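Local coordinates for protein peptidoglycan D,D-transpeptidase MrdA (Pseudomonas aeruginosa, PDB 7KIS) that probably cross-links cell-wall peptidoglycan as a penicillin-binding transpeptidase of the inner membrane, and is held here in complex with the diazabicyclooctane WCK 5153, at residues 364-369 and 384-389; 349-354 and 370-375. All blocks are in the same frame, centred on the assembly; numbering follows the deposited sequence.

Contact 1: 364-369 and 384-389; sequences YRNWNR and SNDTYF. With C9D ((2S,5R)-1-formyl-N'-[(3R)-pyrrolidine-3-carbonyl]-5-[(sulfooxy)amino]piperidine-2-carbohydrazide), chain C.
Asn366 and Asp386 meet through different side-chain torsions: the Asn366 amide swings away from its own backbone N (chi1 -162°) and reaches the start of helix 386-396, while Asp386 CG stays beside its backbone N (chi1 -61°), which turns OD2 toward Trp367 N. Asn366 OD1 thus accepts from Asp386 N at 2.7 Å, the donor somewhat tilted from the carbonyl plane, and the amide and carboxylate stand nearly perpendicular (81°). In return Trp367 N donates to Asp386 OD2 at 3.0 Å, on the anti side of the carboxylate, a rather bent bond. The same oxygen is approached by the inhibitor hydrazide NAO in a weak bond. A salt bridge to Lys330 holds the other oxygen, Asp386 OD1. Asp386 OD2 lies at the edge of the Trp367 indole, whose NE1 is fixed by Arg383 O, and the inhibitor's CAU sits over one indole face. Asn385 is the N-cap of helix 386-396, its OD1 accepting from Tyr388 N at 3.0 Å in the carbonyl plane. Ser384 OG, bonded to Lys330, comes 3.5 Å from inhibitor CAM and lies beside Ser327, the predicted acyl-ester nucleophile. Ser384, Asn385 and Asp386 form the Ser-X-Asp version of the second penicillin-binding motif, which lines the transpeptidase active site together with Lys538 of strand 536-541.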
# COMPACT_ATOMS: atom_id res chain seq x y z
N TYR A 364 -27.30 -11.85 -9.53
CA TYR A 364 -26.21 -11.07 -8.93
C TYR A 364 -26.31 -9.65 -9.45
O TYR A 364 -26.02 -9.38 -10.62
CB TYR A 364 -24.85 -11.69 -9.27
CG TYR A 364 -24.69 -13.10 -8.76
CD1 TYR A 364 -25.22 -14.17 -9.46
CD2 TYR A 364 -24.02 -13.36 -7.57
CE1 TYR A 364 -25.08 -15.46 -9.00
CE2 TYR A 364 -23.87 -14.65 -7.10
CZ TYR A 364 -24.40 -15.70 -7.82
OH TYR A 364 -24.27 -16.99 -7.37
N ARG A 365 -26.73 -8.73 -8.59
CA ARG A 365 -27.24 -7.44 -9.03
C ARG A 365 -26.14 -6.40 -9.15
O ARG A 365 -25.14 -6.43 -8.43
CB ARG A 365 -28.33 -6.95 -8.06
CG ARG A 365 -29.44 -7.96 -7.89
CD ARG A 365 -30.55 -7.47 -6.99
NE ARG A 365 -31.77 -8.27 -7.18
CZ ARG A 365 -32.63 -8.07 -8.17
NH1 ARG A 365 -33.71 -8.85 -8.28
NH2 ARG A 365 -32.43 -7.11 -9.06
N ASN A 366 -26.33 -5.48 -10.09
CA ASN A 366 -25.40 -4.38 -10.33
C ASN A 366 -25.65 -3.26 -9.33
O ASN A 366 -26.75 -3.12 -8.78
CB ASN A 366 -25.56 -3.87 -11.77
CG ASN A 366 -24.38 -3.05 -12.24
OD1 ASN A 366 -23.23 -3.31 -11.86
ND2 ASN A 366 -24.64 -2.06 -13.08
N TRP A 367 -24.62 -2.45 -9.10
CA TRP A 367 -24.78 -1.31 -8.20
C TRP A 367 -25.79 -0.30 -8.74
O TRP A 367 -26.38 0.45 -7.96
CB TRP A 367 -23.44 -0.63 -7.94
CG TRP A 367 -22.94 0.22 -9.07
CD1 TRP A 367 -22.09 -0.16 -10.07
CD2 TRP A 367 -23.26 1.60 -9.33
NE1 TRP A 367 -21.86 0.89 -10.93
CE2 TRP A 367 -22.57 1.98 -10.49
CE3 TRP A 367 -24.07 2.54 -8.68
CZ2 TRP A 367 -22.66 3.26 -11.03
CZ3 TRP A 367 -24.16 3.81 -9.21
CH2 TRP A 367 -23.46 4.16 -10.38
N ASN A 368 -26.00 -0.28 -10.05
CA ASN A 368 -27.09 0.47 -10.66
C ASN A 368 -28.18 -0.52 -11.04
O ASN A 368 -28.00 -1.33 -11.96
CB ASN A 368 -26.62 1.26 -11.87
CG ASN A 368 -27.74 2.02 -12.55
OD1 ASN A 368 -28.71 2.42 -11.91
ND2 ASN A 368 -27.61 2.23 -13.86
N ARG A 369 -29.31 -0.46 -10.33
CA ARG A 369 -30.35 -1.48 -10.46
C ARG A 369 -30.87 -1.58 -11.89
O ARG A 369 -31.21 -2.68 -12.34
CB ARG A 369 -31.49 -1.19 -9.48
CG ARG A 369 -31.46 -2.09 -8.24
CD ARG A 369 -30.04 -2.20 -7.67
NE ARG A 369 -29.97 -3.05 -6.50
CZ ARG A 369 -28.87 -3.22 -5.76
NH1 ARG A 369 -27.75 -2.58 -6.09
NH2 ARG A 369 -28.88 -4.01 -4.71
N SER A 384 -17.58 1.27 -13.57
CA SER A 384 -17.46 0.15 -12.63
C SER A 384 -18.73 -0.70 -12.63
O SER A 384 -19.43 -0.83 -11.62
CB SER A 384 -17.14 0.66 -11.23
OG SER A 384 -16.87 -0.43 -10.35
N ASN A 385 -19.00 -1.30 -13.78
CA ASN A 385 -20.15 -2.19 -13.91
C ASN A 385 -19.83 -3.54 -13.27
O ASN A 385 -18.75 -4.10 -13.50
CB ASN A 385 -20.52 -2.36 -15.38
CG ASN A 385 -21.85 -3.06 -15.56
OD1 ASN A 385 -21.91 -4.29 -15.62
ND2 ASN A 385 -22.93 -2.29 -15.66
N ASP A 386 -20.76 -4.06 -12.48
CA ASP A 386 -20.51 -5.33 -11.81
C ASP A 386 -20.83 -6.52 -12.70
O ASP A 386 -20.16 -7.55 -12.61
CB ASP A 386 -21.31 -5.41 -10.50
CG ASP A 386 -20.94 -4.32 -9.52
OD1 ASP A 386 -19.73 -4.08 -9.32
OD2 ASP A 386 -21.86 -3.69 -8.95
N THR A 387 -21.85 -6.41 -13.55
CA THR A 387 -22.25 -7.53 -14.39
C THR A 387 -21.15 -7.90 -15.38
O THR A 387 -20.95 -9.08 -15.69
CB THR A 387 -23.56 -7.22 -15.12
OG1 THR A 387 -23.39 -6.04 -15.92
CG2 THR A 387 -24.67 -6.98 -14.11
N TYR A 388 -20.44 -6.89 -15.91
CA TYR A 388 -19.33 -7.17 -16.82
C TYR A 388 -18.28 -8.04 -16.16
O TYR A 388 -17.78 -8.99 -16.77
CB TYR A 388 -18.72 -5.85 -17.30
CG TYR A 388 -17.54 -6.00 -18.25
CD1 TYR A 388 -16.26 -6.23 -17.77
CD2 TYR A 388 -17.72 -5.88 -19.62
CE1 TYR A 388 -15.18 -6.36 -18.63
CE2 TYR A 388 -16.65 -6.00 -20.49
CZ TYR A 388 -15.38 -6.24 -19.99
OH TYR A 388 -14.32 -6.36 -20.85
N PHE A 389 -17.94 -7.74 -14.90
CA PHE A 389 -16.94 -8.53 -14.19
C PHE A 389 -17.55 -9.76 -13.53
O PHE A 389 -16.82 -10.73 -13.27
CB PHE A 389 -16.23 -7.65 -13.16
CG PHE A 389 -15.47 -6.51 -13.78
CD1 PHE A 389 -16.09 -5.29 -14.00
CD2 PHE A 389 -14.15 -6.66 -14.16
CE1 PHE A 389 -15.41 -4.24 -14.57
CE2 PHE A 389 -13.46 -5.61 -14.74
CZ PHE A 389 -14.09 -4.40 -14.94
OAF C9D C . -16.66 5.47 -6.02
SAY C9D C . -17.85 4.61 -6.39
OAD C9D C . -18.99 4.83 -5.41
OAE C9D C . -18.20 5.14 -7.76
OAR C9D C . -17.43 2.96 -6.45
NAQ C9D C . -18.16 2.36 -7.53
CAU C9D C . -19.19 1.37 -6.98
CAJ C9D C . -19.29 1.54 -5.51
CB C9D C . -20.12 0.51 -4.87
CAM C9D C . -18.80 -0.05 -7.40
N C9D C . -18.61 -1.00 -6.24
CAG C9D C . -17.28 -1.57 -6.02
OAA C9D C . -16.91 -1.78 -4.90
CA C9D C . -19.55 -0.89 -5.06
C C9D C . -20.71 -1.86 -5.23
O C9D C . -21.57 -1.86 -4.42
NAP C9D C . -20.78 -2.78 -6.38
NAO C9D C . -21.92 -3.64 -6.45
CAS C9D C . -22.13 -4.65 -5.41
OAB C9D C . -21.36 -4.77 -4.52
CAV C9D C . -23.40 -5.58 -5.49
CAI C9D C . -24.64 -4.67 -5.85
CAH C9D C . -25.47 -4.54 -4.50
NAN C9D C . -25.17 -5.67 -3.82
CAL C9D C . -23.65 -6.09 -4.25

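Contact 2: 349-354 and 370-375; sequences VFDPGY and YGDGWV
Asp351 OD2 takes Asp372 N at 2.6 Å and is also gripped by Asn385 ND2 from the start of helix 386-396; the backbone donor comes from above the carboxylate plane. The other oxygen, OD1, accepts Gly353 N at 2.9 Å, closing an Asx turn that folds the chain at Pro352. With CG anti to N (chi1 170°), the carboxylate faces both its own turn and the opposing loop. Asp372 OD2 lies 3.9 Å from Asp351 OD2, and the two acidic oxygens share Asn385 ND2, which should ease their mutual repulsion. Leading into the turn, 349-351 pairs antiparallel with 373-375 as a short beta ladder at the outer margin of the transpeptidase domain. Val349 with Val375 and Asp351 with Gly373 are hydrogen-bonded pairs, the first including Val375 N to Val349 O at 2.8 Å, and Phe350 with Trp374 is the non-hydrogen-bonded pair between them. On the face of the latter two, the Phe350 ring turns its edge to the indole face in a T-shaped stack, planes at 64°, while Phe350 CB rests over the six-membered ring, 3.5 Å from its centroid. Arg348 adds a cation-pi contact to the same indole. The other face carries Val349, Asp351 and Val375 and packs in part against helix 386-396, Val349 touching Asp391 and Val375 touching Tyr388. At the far end Gly371 CA comes 3.5 Å from Gly353 N.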
# COMPACT_ATOMS: atom_id res chain seq x y z
N VAL A 349 -21.14 -6.81 -23.48
CA VAL A 349 -22.00 -7.54 -22.55
C VAL A 349 -23.17 -6.63 -22.21
O VAL A 349 -22.97 -5.49 -21.77
CB VAL A 349 -21.26 -7.95 -21.26
CG1 VAL A 349 -22.25 -8.26 -20.15
CG2 VAL A 349 -20.36 -9.16 -21.53
N PHE A 350 -24.39 -7.11 -22.43
CA PHE A 350 -25.57 -6.33 -22.08
C PHE A 350 -25.82 -6.40 -20.58
O PHE A 350 -25.86 -7.49 -20.00
CB PHE A 350 -26.81 -6.82 -22.83
CG PHE A 350 -27.99 -5.89 -22.72
CD1 PHE A 350 -28.02 -4.70 -23.44
CD2 PHE A 350 -29.05 -6.19 -21.89
CE1 PHE A 350 -29.09 -3.84 -23.33
CE2 PHE A 350 -30.13 -5.33 -21.78
CZ PHE A 350 -30.15 -4.16 -22.50
N ASP A 351 -25.99 -5.23 -19.96
CA ASP A 351 -26.21 -5.14 -18.52
C ASP A 351 -27.67 -4.79 -18.26
O ASP A 351 -28.05 -3.61 -18.36
CB ASP A 351 -25.28 -4.08 -17.91
CG ASP A 351 -25.64 -3.76 -16.47
OD1 ASP A 351 -26.11 -4.66 -15.75
OD2 ASP A 351 -25.44 -2.59 -16.06
N PRO A 352 -28.52 -5.76 -17.94
CA PRO A 352 -29.90 -5.46 -17.55
C PRO A 352 -30.06 -5.04 -16.10
O PRO A 352 -31.19 -4.87 -15.64
CB PRO A 352 -30.61 -6.80 -17.80
CG PRO A 352 -29.57 -7.82 -17.52
CD PRO A 352 -28.25 -7.21 -17.93
N GLY A 353 -28.96 -4.87 -15.37
CA GLY A 353 -29.00 -4.57 -13.95
C GLY A 353 -28.71 -5.75 -13.05
O GLY A 353 -28.78 -5.60 -11.83
N TYR A 354 -28.36 -6.90 -13.62
CA TYR A 354 -28.12 -8.12 -12.85
C TYR A 354 -27.40 -9.11 -13.75
O TYR A 354 -27.31 -8.93 -14.97
CB TYR A 354 -29.42 -8.72 -12.32
CG TYR A 354 -30.48 -8.88 -13.39
CD1 TYR A 354 -31.44 -7.89 -13.59
CD2 TYR A 354 -30.52 -10.01 -14.19
CE1 TYR A 354 -32.41 -8.03 -14.57
CE2 TYR A 354 -31.49 -10.15 -15.17
CZ TYR A 354 -32.43 -9.16 -15.36
OH TYR A 354 -33.39 -9.30 -16.33
N TYR A 370 -30.94 -0.46 -12.61
CA TYR A 370 -31.60 -0.44 -13.90
C TYR A 370 -30.66 -0.74 -15.06
O TYR A 370 -31.11 -0.77 -16.21
CB TYR A 370 -32.25 0.93 -14.13
CG TYR A 370 -33.02 1.46 -12.95
CD1 TYR A 370 -32.79 2.75 -12.47
CD2 TYR A 370 -33.99 0.69 -12.31
CE1 TYR A 370 -33.50 3.24 -11.38
CE2 TYR A 370 -34.70 1.18 -11.23
CZ TYR A 370 -34.45 2.45 -10.77
OH TYR A 370 -35.16 2.94 -9.70
N GLY A 371 -29.37 -0.95 -14.80
CA GLY A 371 -28.46 -1.43 -15.81
C GLY A 371 -27.78 -0.30 -16.58
O GLY A 371 -28.24 0.84 -16.61
N ASP A 372 -26.67 -0.65 -17.21
CA ASP A 372 -25.92 0.29 -18.04
C ASP A 372 -26.05 -0.02 -19.52
O ASP A 372 -25.41 0.66 -20.34
CB ASP A 372 -24.44 0.30 -17.63
CG ASP A 372 -24.18 1.20 -16.44
OD1 ASP A 372 -24.61 2.37 -16.47
OD2 ASP A 372 -23.53 0.73 -15.48
N GLY A 373 -26.84 -1.02 -19.90
CA GLY A 373 -26.94 -1.40 -21.30
C GLY A 373 -25.75 -2.22 -21.74
O GLY A 373 -25.16 -2.97 -20.96
N TRP A 374 -25.40 -2.08 -23.01
CA TRP A 374 -24.21 -2.75 -23.53
C TRP A 374 -22.96 -2.08 -22.97
O TRP A 374 -22.81 -0.86 -23.06
CB TRP A 374 -24.19 -2.70 -25.06
CG TRP A 374 -25.34 -3.41 -25.70
CD1 TRP A 374 -26.45 -2.83 -26.27
CD2 TRP A 374 -25.50 -4.82 -25.86
NE1 TRP A 374 -27.29 -3.81 -26.76
CE2 TRP A 374 -26.73 -5.04 -26.52
CE3 TRP A 374 -24.74 -5.93 -25.49
CZ2 TRP A 374 -27.20 -6.31 -26.83
CZ3 TRP A 374 -25.20 -7.20 -25.81
CH2 TRP A 374 -26.42 -7.37 -26.46
N VAL A 375 -22.08 -2.88 -22.38
CA VAL A 375 -20.84 -2.37 -21.80
C VAL A 375 -19.67 -3.15 -22.38
O VAL A 375 -19.76 -4.36 -22.62
CB VAL A 375 -20.85 -2.44 -20.26
CG1 VAL A 375 -22.09 -1.76 -19.70
CG2 VAL A 375 -20.77 -3.88 -19.77

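In the fold
The segments of the two contacts alternate along the chain, and their centres lie about 8 Å apart. Contact 1 is largely buried and faces the inhibitor; contact 2 lies on its far side, partly buried, with Phe350 and Trp374 exposed. Contact 1 includes the first turn of helix 386-396, and contact 2 packs against the same helix. Asn385 belongs to contact 1 yet bonds the aspartates of contact 2. A second link is backbone, Asn366 N to Gly353 O at 3.0 Å. The chemistry differs accordingly, with amide and carboxylate groups beside the ligand in 364-369 and 384-389, joined by Lys330 from outside the segments, against main-chain beta pairing and aromatic stacking in 349-354 and 370-375.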